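Local structure of fimbriae-associated protein FAP1 (Streptococcus parasanguinis, 2X12) at residues Thr147-Gly159 / Ile177-Gly189. The protein is a serine-rich fimbrial adhesin of the bacterial cell wall that probably mediates attachment to surfaces and the formation of biofilm. Residues are numbered along the deposited sequence; the frame is centred on the assembly and turned at random.
Sequences TKTTFTISDFSNG and ISSISAVYDSATG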
loop_
_atom_site.group_PDB
_atom_site.type_symbol
_atom_site.label_atom_id
_atom_site.label_comp_id
_atom_site.label_asym_id
_atom_site.label_seq_id
_atom_site.Cartn_x
_atom_site.Cartn_y
_atom_site.Cartn_z
ATOM N N THR A 147 18.202 -0.320 18.545
ATOM C CA THR A 147 17.710 -1.662 18.122
ATOM C C THR A 147 16.271 -1.562 17.526
ATOM O O THR A 147 15.644 -0.495 17.482
ATOM C CB THR A 147 17.758 -2.763 19.281
ATOM O OG1 THR A 147 16.581 -2.660 20.083
ATOM C CG2 THR A 147 19.041 -2.682 20.201
ATOM N N LYS A 148 15.732 -2.681 17.063
ATOM C CA LYS A 148 14.625 -2.633 16.100
ATOM C C LYS A 148 13.276 -3.075 16.651
ATOM O O LYS A 148 13.203 -3.879 17.559
ATOM C CB LYS A 148 14.970 -3.507 14.887
ATOM C CG LYS A 148 16.435 -3.355 14.402
ATOM C CD LYS A 148 16.682 -3.966 12.972
ATOM C CE LYS A 148 18.011 -3.478 12.308
ATOM N NZ LYS A 148 17.815 -3.203 10.839
ATOM N N THR A 149 12.200 -2.572 16.077
ATOM C CA THR A 149 10.886 -2.983 16.490
ATOM C C THR A 149 10.056 -3.294 15.262
ATOM O O THR A 149 10.124 -2.570 14.268
ATOM C CB THR A 149 10.219 -1.880 17.303
ATOM O OG1 THR A 149 11.070 -1.525 18.410
ATOM C CG2 THR A 149 8.837 -2.336 17.803
ATOM N N THR A 150 9.287 -4.376 15.304
ATOM C CA THR A 150 8.408 -4.665 14.196
ATOM C C THR A 150 6.994 -4.202 14.508
ATOM O O THR A 150 6.461 -4.475 15.553
ATOM C CB THR A 150 8.400 -6.130 13.857
ATOM O OG1 THR A 150 9.746 -6.550 13.599
ATOM C CG2 THR A 150 7.479 -6.372 12.615
ATOM N N PHE A 151 6.418 -3.455 13.584
ATOM C CA PHE A 151 5.031 -3.013 13.679
ATOM C C PHE A 151 4.233 -3.746 12.650
ATOM O O PHE A 151 4.742 -3.963 11.552
ATOM C CB PHE A 151 4.907 -1.510 13.351
ATOM C CG PHE A 151 5.639 -0.607 14.317
ATOM C CD1 PHE A 151 6.526 0.354 13.859
ATOM C CD2 PHE A 151 5.436 -0.746 15.688
ATOM C CE1 PHE A 151 7.189 1.147 14.736
ATOM C CE2 PHE A 151 6.102 0.048 16.584
ATOM C CZ PHE A 151 6.987 0.987 16.112
ATOM N N THR A 152 2.994 -4.096 13.000
ATOM C CA THR A 152 2.043 -4.639 12.050
ATOM C C THR A 152 0.772 -3.773 12.072
ATOM O O THR A 152 0.636 -2.906 12.901
ATOM C CB THR A 152 1.689 -6.163 12.299
ATOM O OG1 THR A 152 0.867 -6.305 13.455
ATOM C CG2 THR A 152 2.915 -7.064 12.437
ATOM N N ILE A 153 -0.154 -4.027 11.152
ATOM C CA ILE A 153 -1.391 -3.268 11.027
ATOM C C ILE A 153 -1.969 -3.107 12.390
ATOM O O ILE A 153 -2.432 -2.034 12.745
ATOM C CB ILE A 153 -2.490 -3.991 10.178
ATOM C CG1 ILE A 153 -1.955 -4.614 8.856
ATOM C CG2 ILE A 153 -3.695 -3.110 9.942
ATOM C CD1 ILE A 153 -1.537 -6.326 9.079
ATOM N N SER A 154 -1.938 -4.166 13.186
ATOM C CA SER A 154 -2.589 -4.081 14.476
ATOM C C SER A 154 -1.919 -3.053 15.417
ATOM O O SER A 154 -2.439 -2.735 16.500
ATOM C CB SER A 154 -2.674 -5.461 15.120
ATOM O OG SER A 154 -1.403 -5.898 15.524
ATOM N N ASP A 155 -0.756 -2.563 15.017
ATOM C CA ASP A 155 -0.088 -1.502 15.760
ATOM C C ASP A 155 -0.500 -0.094 15.270
ATOM O O ASP A 155 -0.066 0.927 15.846
ATOM C CB ASP A 155 1.445 -1.662 15.710
ATOM C CG ASP A 155 1.945 -2.937 16.401
ATOM O OD1 ASP A 155 1.774 -3.095 17.631
ATOM O OD2 ASP A 155 2.557 -3.765 15.698
ATOM N N PHE A 156 -1.344 -0.051 14.238
ATOM C CA PHE A 156 -1.891 1.192 13.771
ATOM C C PHE A 156 -3.389 1.324 13.934
ATOM O O PHE A 156 -3.911 2.356 13.625
ATOM C CB PHE A 156 -1.594 1.335 12.315
ATOM C CG PHE A 156 -0.184 0.964 11.926
ATOM C CD1 PHE A 156 0.904 1.484 12.571
ATOM C CD2 PHE A 156 0.060 0.181 10.808
ATOM C CE1 PHE A 156 2.235 1.180 12.124
ATOM C CE2 PHE A 156 1.388 -0.106 10.360
ATOM C CZ PHE A 156 2.448 0.375 11.029
ATOM N N SER A 157 -4.069 0.284 14.394
ATOM C CA SER A 157 -5.501 0.334 14.728
ATOM C C SER A 157 -6.126 1.721 14.931
ATOM O O SER A 157 -7.174 2.066 14.311
ATOM C CB SER A 157 -5.767 -0.380 16.063
ATOM O OG SER A 157 -4.676 -1.190 16.469
ATOM N N ASN A 158 -5.532 2.489 15.852
ATOM C CA ASN A 158 -6.214 3.653 16.410
ATOM C C ASN A 158 -6.376 4.785 15.432
ATOM O O ASN A 158 -7.463 5.330 15.268
ATOM C CB ASN A 158 -5.506 4.149 17.661
ATOM C CG ASN A 158 -5.602 3.180 18.750
ATOM O OD1 ASN A 158 -6.383 2.238 18.646
ATOM N ND2 ASN A 158 -4.808 3.355 19.786
ATOM N N GLY A 159 -5.297 5.139 14.783
ATOM C CA GLY A 159 -5.390 6.146 13.760
ATOM C C GLY A 159 -5.334 5.498 12.414
ATOM O O GLY A 159 -4.711 4.427 12.213
ATOM N N ILE A 177 -4.860 -7.227 0.979
ATOM C CA ILE A 177 -3.662 -7.129 1.788
ATOM C C ILE A 177 -3.606 -8.238 2.880
ATOM O O ILE A 177 -4.353 -8.182 3.866
ATOM C CB ILE A 177 -3.530 -5.700 2.387
ATOM C CG1 ILE A 177 -2.831 -4.821 1.391
ATOM C CG2 ILE A 177 -2.668 -5.706 3.609
ATOM C CD1 ILE A 177 -3.688 -4.319 0.373
ATOM N N SER A 178 -2.726 -9.226 2.693
ATOM C CA SER A 178 -2.488 -10.246 3.730
ATOM C C SER A 178 -1.885 -9.584 4.967
ATOM O O SER A 178 -2.216 -9.947 6.063
ATOM C CB SER A 178 -1.516 -11.389 3.297
ATOM O OG SER A 178 -1.609 -11.764 1.922
ATOM N N SER A 179 -0.970 -8.637 4.791
ATOM C CA SER A 179 -0.254 -8.065 5.946
ATOM C C SER A 179 0.576 -6.815 5.602
ATOM O O SER A 179 1.031 -6.625 4.482
ATOM C CB SER A 179 0.678 -9.126 6.564
ATOM O OG SER A 179 1.971 -9.037 6.017
ATOM N N ILE A 180 0.801 -5.969 6.577
ATOM C CA ILE A 180 1.804 -4.922 6.417
ATOM C C ILE A 180 2.690 -4.971 7.649
ATOM O O ILE A 180 2.200 -5.207 8.768
ATOM C CB ILE A 180 1.200 -3.535 6.269
ATOM C CG1 ILE A 180 0.270 -3.535 5.070
ATOM C CG2 ILE A 180 2.281 -2.562 6.049
ATOM C CD1 ILE A 180 -0.196 -2.197 4.591
ATOM N N SER A 181 3.983 -4.760 7.450
ATOM C CA SER A 181 4.931 -4.983 8.507
ATOM C C SER A 181 5.978 -3.949 8.290
ATOM O O SER A 181 6.407 -3.784 7.147
ATOM C CB SER A 181 5.480 -6.416 8.403
ATOM O OG SER A 181 6.807 -6.566 8.894
ATOM N N ALA A 182 6.353 -3.230 9.354
ATOM C CA ALA A 182 7.387 -2.209 9.276
ATOM C C ALA A 182 8.390 -2.415 10.395
ATOM O O ALA A 182 7.993 -2.512 11.563
ATOM C CB ALA A 182 6.774 -0.872 9.392
ATOM N N VAL A 183 9.681 -2.474 10.042
ATOM C CA VAL A 183 10.775 -2.644 11.009
ATOM C C VAL A 183 11.463 -1.320 11.149
ATOM O O VAL A 183 12.080 -0.830 10.210
ATOM C CB VAL A 183 11.754 -3.702 10.510
ATOM C CG1 VAL A 183 13.071 -3.661 11.235
ATOM C CG2 VAL A 183 11.127 -5.085 10.644
ATOM N N TYR A 184 11.338 -0.737 12.332
ATOM C CA TYR A 184 11.859 0.607 12.634
ATOM C C TYR A 184 13.117 0.444 13.436
ATOM O O TYR A 184 13.098 -0.265 14.418
ATOM C CB TYR A 184 10.838 1.410 13.456
ATOM C CG TYR A 184 11.396 2.604 14.228
ATOM C CD1 TYR A 184 11.729 3.790 13.587
ATOM C CD2 TYR A 184 11.562 2.555 15.594
ATOM C CE1 TYR A 184 12.252 4.884 14.292
ATOM C CE2 TYR A 184 12.068 3.640 16.318
ATOM C CZ TYR A 184 12.420 4.800 15.668
ATOM O OH TYR A 184 12.929 5.867 16.398
ATOM N N ASP A 185 14.210 1.082 13.017
ATOM C CA ASP A 185 15.477 1.048 13.776
ATOM C C ASP A 185 15.662 2.315 14.563
ATOM O O ASP A 185 15.897 3.359 13.962
ATOM C CB ASP A 185 16.672 0.939 12.827
ATOM C CG ASP A 185 17.962 0.649 13.556
ATOM O OD1 ASP A 185 18.207 1.198 14.658
ATOM O OD2 ASP A 185 18.739 -0.165 13.029
ATOM N N SER A 186 15.607 2.248 15.893
ATOM C CA SER A 186 15.694 3.489 16.671
ATOM C C SER A 186 17.031 4.211 16.440
ATOM O O SER A 186 17.055 5.427 16.425
ATOM C CB SER A 186 15.357 3.311 18.178
ATOM O OG SER A 186 16.115 2.301 18.828
ATOM N N ALA A 187 18.125 3.484 16.208
ATOM C CA ALA A 187 19.441 4.138 16.029
ATOM C C ALA A 187 19.556 4.981 14.735
ATOM O O ALA A 187 20.092 6.089 14.753
ATOM C CB ALA A 187 20.576 3.109 16.103
ATOM N N THR A 188 19.055 4.474 13.616
ATOM C CA THR A 188 19.188 5.214 12.360
ATOM C C THR A 188 17.916 5.927 11.969
ATOM O O THR A 188 17.974 6.910 11.290
ATOM C CB THR A 188 19.747 4.334 11.177
ATOM O OG1 THR A 188 18.795 3.350 10.743
ATOM C CG2 THR A 188 21.073 3.654 11.631
ATOM N N GLY A 189 16.769 5.448 12.412
ATOM C CA GLY A 189 15.513 6.044 11.999
ATOM C C GLY A 189 14.977 5.436 10.724
ATOM O O GLY A 189 13.939 5.854 10.228
#
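An antiparallel strand pair at the margin of a five-stranded sheet joins F151 to A182 and T149 to Y184, each a hydrogen-bonded pair. F151 N reaches A182 O at 2.7 Å and A182 N returns to F151 O at 2.8 Å; T149 and Y184 exchange the same two bonds. T149, F151, A182 and Y184 share one face; the last three are buried there, which suits their mostly hydrophobic surfaces. With CG beside the backbone N (chi1 -63°), the F151 side chain lies beside that of Y184, pointing the same way, with CE1 3.9 Å from Y184 CB. A182, a single methyl, packs its CB 4.4 Å from F151 CB, and L283 also touches F151. Strand 148-152 is the outermost of its sheet within the chain. The other face carries K148, T150, S181, V183 and D185, largely polar and more exposed. There V183 CG2 meets T150 OG1 at 3.6 Å, and K148 passes its methylene chain over V183 CG1. K148 CE comes closest to D185 OD2, at 3.5 Å, and NZ lies 3.9 Å from that oxygen in a long salt bridge. D185 OD1 accepts from A187 N, an Asx turn that starts the chain's reversal. S186 suits this corner because its N and OG both bind T147 O, the hydroxyl on a lone pair and the N above the carbonyl plane. Beyond T152, I153 CG1 packs 4.2 Å from I180 CB, and Y333 touches both isoleucines.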